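Local atomic coordinates of probable glutaredoxin ssr2061 (Synechocystis sp., PDB entry 4MJE), a protein that probably reduces low-molecular-weight and protein disulfides as a glutathione-disulfide oxidoreductase, in the presence of NADPH and glutathione reductase. Residues M30-L35 with P69-D74. The protein carries 1 engineered substitution. Residues are numbered along the deposited sequence; the frame is centred on the assembly and turned at random.
Sequences MRALAL and PQIFID
Ala-32 turns its methyl group toward the sheet, and two apolar side chains receive it. The tighter contact is with Pro-69, whose CG lies 3.9 Å from CB of Ala-32. No hydrogen bond joins the two segments. The small alanine suits this spot because it lets helix 27-39 come close to the sheet; the CA atoms of Ala-32 and Pro-69 are 7.5 Å apart. Pro-69 brings a compact, rigid ring whose CG does the touching. The peptide bond before it is cis, as at the corresponding proline of the thioredoxin fold, and the ring also packs on Phe-28 and Cys-29, the latter part of the Cys-26/Cys-29 motif that is probably redox-active. In Ile-71, CD1 is nearly anti to CA (chi2 151°), which extends the CG1 branch toward the alanine methyl, while the branched CB suits a strand residue. This contact is the looser of the two, with Ile-71 CD1 4.3 Å from Ala-32 CB. The buried cluster gives way to solvent on the outer flanks of the helix, turned from this contact, where Met-30 and Arg-31 carry long, exposed side chains, and at the strand's end, where Asp-74 is exposed. The backbone O of Arg-31 accepts a hydrogen bond from Tyr-85 OH. Ile-20 of strand 18-22 touches Ala-32, Pro-69 and Ile-71 alike, Ile-84 of helix 81-89 packs on Ile-71, and strand 70-73 runs antiparallel between strands 18-22 and 76-79.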
ATOM      1  N   MET A  30      10.631  -2.727   6.048  1.00  4.39           N
ATOM      2  CA  MET A  30      10.780  -1.576   6.925  1.00  3.56           C
ATOM      3  C   MET A  30      10.968  -0.287   6.117  1.00  3.83           C
ATOM      4  O   MET A  30      10.391   0.746   6.448  1.00  4.45           O
ATOM      5  CB  MET A  30      11.951  -1.822   7.873  1.00  4.56           C
ATOM      6  CG  MET A  30      11.676  -2.879   8.933  1.00  5.54           C
ATOM      7  SD  MET A  30      13.180  -3.496   9.687  1.00  6.30           S
ATOM      8  CE  MET A  30      13.738  -2.023  10.530  1.00  9.90           C
ATOM      9  N   ARG A  31      11.735  -0.341   5.038  1.00  4.46           N
ATOM     10  CA  ARG A  31      11.948   0.843   4.217  1.00  5.06           C
ATOM     11  C   ARG A  31      10.657   1.280   3.507  1.00  5.75           C
ATOM     12  O   ARG A  31      10.378   2.477   3.369  1.00  5.14           O
ATOM     13  CB  ARG A  31      13.057   0.565   3.194  1.00  8.37           C
ATOM     14  CG  ARG A  31      13.562   1.769   2.422  1.00 14.73           C
ATOM     15  CD  ARG A  31      14.739   1.421   1.539  1.00 19.40           C
ATOM     16  NE  ARG A  31      15.833   0.888   2.339  1.00 17.88           N
ATOM     17  CZ  ARG A  31      16.812   0.118   1.874  1.00 19.09           C
ATOM     18  NH1 ARG A  31      16.858  -0.215   0.590  1.00 27.45           N
ATOM     19  NH2 ARG A  31      17.747  -0.320   2.705  1.00 22.79           N
ATOM     20  N   ALA A  32       9.877   0.317   3.023  1.00  4.93           N
ATOM     21  CA  ALA A  32       8.623   0.619   2.335  1.00  4.98           C
ATOM     22  C   ALA A  32       7.627   1.211   3.338  1.00  4.47           C
ATOM     23  O   ALA A  32       6.923   2.176   3.053  1.00  4.64           O
ATOM     24  CB  ALA A  32       8.074  -0.639   1.697  1.00  3.83           C
ATOM     25  N   LEU A  33       7.563   0.633   4.533  1.00  4.06           N
ATOM     26  CA  LEU A  33       6.700   1.159   5.586  1.00  3.54           C
ATOM     27  C   LEU A  33       7.070   2.589   5.939  1.00  5.11           C
ATOM     28  O   LEU A  33       6.186   3.420   6.142  1.00  4.79           O
ATOM     29  CB  LEU A  33       6.784   0.290   6.829  1.00  4.32           C
ATOM     30  CG  LEU A  33       6.071  -1.064   6.747  1.00  4.79           C
ATOM     31  CD1 LEU A  33       6.519  -1.948   7.922  1.00  6.06           C
ATOM     32  CD2 LEU A  33       4.568  -0.937   6.714  1.00  4.05           C
ATOM     33  N   ALA A  34       8.363   2.886   5.987  1.00  4.82           N
ATOM     34  CA  ALA A  34       8.797   4.233   6.290  1.00  5.58           C
ATOM     35  C   ALA A  34       8.273   5.223   5.271  1.00  6.07           C
ATOM     36  O   ALA A  34       7.823   6.299   5.638  1.00  6.28           O
ATOM     37  CB  ALA A  34      10.293   4.304   6.353  1.00  6.60           C
ATOM     38  N   LEU A  35       8.321   4.867   3.996  1.00  5.01           N
ATOM     39  CA  LEU A  35       7.854   5.763   2.954  1.00  4.66           C
ATOM     40  C   LEU A  35       6.344   6.030   3.077  1.00  5.99           C
ATOM     41  O   LEU A  35       5.888   7.177   2.984  1.00  6.38           O
ATOM     42  CB  LEU A  35       8.182   5.195   1.577  1.00  6.55           C
ATOM     43  CG  LEU A  35       7.823   6.101   0.392  1.00  5.89           C
ATOM     44  CD1 LEU A  35       8.451   7.500   0.485  1.00  9.62           C
ATOM     45  CD2 LEU A  35       8.238   5.440  -0.887  1.00  7.90           C
ATOM     46  N   PRO A  69       8.493  -6.596   0.460  1.00  4.33           N
ATOM     47  CA  PRO A  69       7.047  -6.493   0.635  1.00  3.82           C
ATOM     48  C   PRO A  69       6.312  -6.623  -0.696  1.00  3.96           C
ATOM     49  O   PRO A  69       6.925  -6.609  -1.760  1.00  5.03           O
ATOM     50  CB  PRO A  69       6.877  -5.063   1.170  1.00  4.86           C
ATOM     51  CG  PRO A  69       7.964  -4.327   0.509  1.00  5.75           C
ATOM     52  CD  PRO A  69       9.138  -5.274   0.494  1.00  5.76           C
ATOM     53  N   GLN A  70       4.983  -6.696  -0.634  1.00  3.89           N
ATOM     54  CA  GLN A  70       4.141  -6.511  -1.830  1.00  4.36           C
ATOM     55  C   GLN A  70       3.092  -5.452  -1.503  1.00  4.09           C
ATOM     56  O   GLN A  70       2.447  -5.510  -0.451  1.00  4.67           O
ATOM     57  CB  GLN A  70       3.464  -7.816  -2.283  1.00  5.11           C
ATOM     58  CG  GLN A  70       4.442  -8.933  -2.651  1.00  6.87           C
ATOM     59  CD  GLN A  70       5.268  -8.607  -3.862  1.00  5.82           C
ATOM     60  OE1 GLN A  70       4.902  -7.740  -4.661  1.00  7.55           O
ATOM     61  NE2 GLN A  70       6.400  -9.286  -4.009  1.00  7.77           N
ATOM     62  N   ILE A  71       2.949  -4.492  -2.401  1.00  4.65           N
ATOM     63  CA  ILE A  71       2.109  -3.329  -2.201  1.00  5.63           C
ATOM     64  C   ILE A  71       1.035  -3.262  -3.264  1.00  4.12           C
ATOM     65  O   ILE A  71       1.306  -3.484  -4.426  1.00  4.50           O
ATOM     66  CB  ILE A  71       2.974  -2.048  -2.257  1.00  8.18           C
ATOM     67  CG1 ILE A  71       4.004  -2.070  -1.124  1.00  9.19           C
ATOM     68  CG2 ILE A  71       2.126  -0.786  -2.174  1.00  6.90           C
ATOM     69  CD1 ILE A  71       5.267  -1.330  -1.445  1.00 11.62           C
ATOM     70  N   PHE A  72      -0.184  -2.950  -2.811  1.00  3.84           N
ATOM     71  CA  PHE A  72      -1.361  -2.757  -3.659  1.00  4.22           C
ATOM     72  C   PHE A  72      -1.986  -1.401  -3.345  1.00  3.96           C
ATOM     73  O   PHE A  72      -2.108  -1.029  -2.189  1.00  4.87           O
ATOM     74  CB  PHE A  72      -2.398  -3.880  -3.432  1.00  3.74           C
ATOM     75  CG  PHE A  72      -1.913  -5.243  -3.866  1.00  5.72           C
ATOM     76  CD1 PHE A  72      -1.000  -5.940  -3.087  1.00  4.79           C
ATOM     77  CD2 PHE A  72      -2.338  -5.815  -5.060  1.00  4.66           C
ATOM     78  CE1 PHE A  72      -0.531  -7.191  -3.492  1.00  5.76           C
ATOM     79  CE2 PHE A  72      -1.869  -7.076  -5.437  1.00  6.81           C
ATOM     80  CZ  PHE A  72      -0.958  -7.731  -4.657  1.00  6.30           C
ATOM     81  N   ILE A  73      -2.418  -0.710  -4.387  1.00  5.28           N
ATOM     82  CA  ILE A  73      -3.160   0.538  -4.237  1.00  6.16           C
ATOM     83  C   ILE A  73      -4.396   0.443  -5.117  1.00  6.51           C
ATOM     84  O   ILE A  73      -4.279   0.193  -6.314  1.00  7.65           O
ATOM     85  CB  ILE A  73      -2.317   1.768  -4.640  1.00  7.32           C
ATOM     86  CG1 ILE A  73      -1.091   1.906  -3.738  1.00  7.86           C
ATOM     87  CG2 ILE A  73      -3.151   3.058  -4.558  1.00  7.61           C
ATOM     88  CD1 ILE A  73      -0.119   2.962  -4.217  1.00  8.49           C
ATOM     89  N   ASP A  74      -5.567   0.636  -4.520  1.00  7.34           N
ATOM     90  CA  ASP A  74      -6.853   0.465  -5.194  1.00  7.23           C
ATOM     91  C   ASP A  74      -6.908  -0.814  -6.004  1.00  6.94           C
ATOM     92  O   ASP A  74      -7.361  -0.855  -7.139  1.00  8.30           O
ATOM     93  CB  ASP A  74      -7.179   1.683  -6.043  1.00 12.37           C
ATOM     94  CG  ASP A  74      -7.580   2.863  -5.199  1.00 22.45           C
ATOM     95  OD1 ASP A  74      -7.972   2.630  -4.023  1.00 15.11           O
ATOM     96  OD2 ASP A  74      -7.494   4.006  -5.694  1.00 22.21           O
TER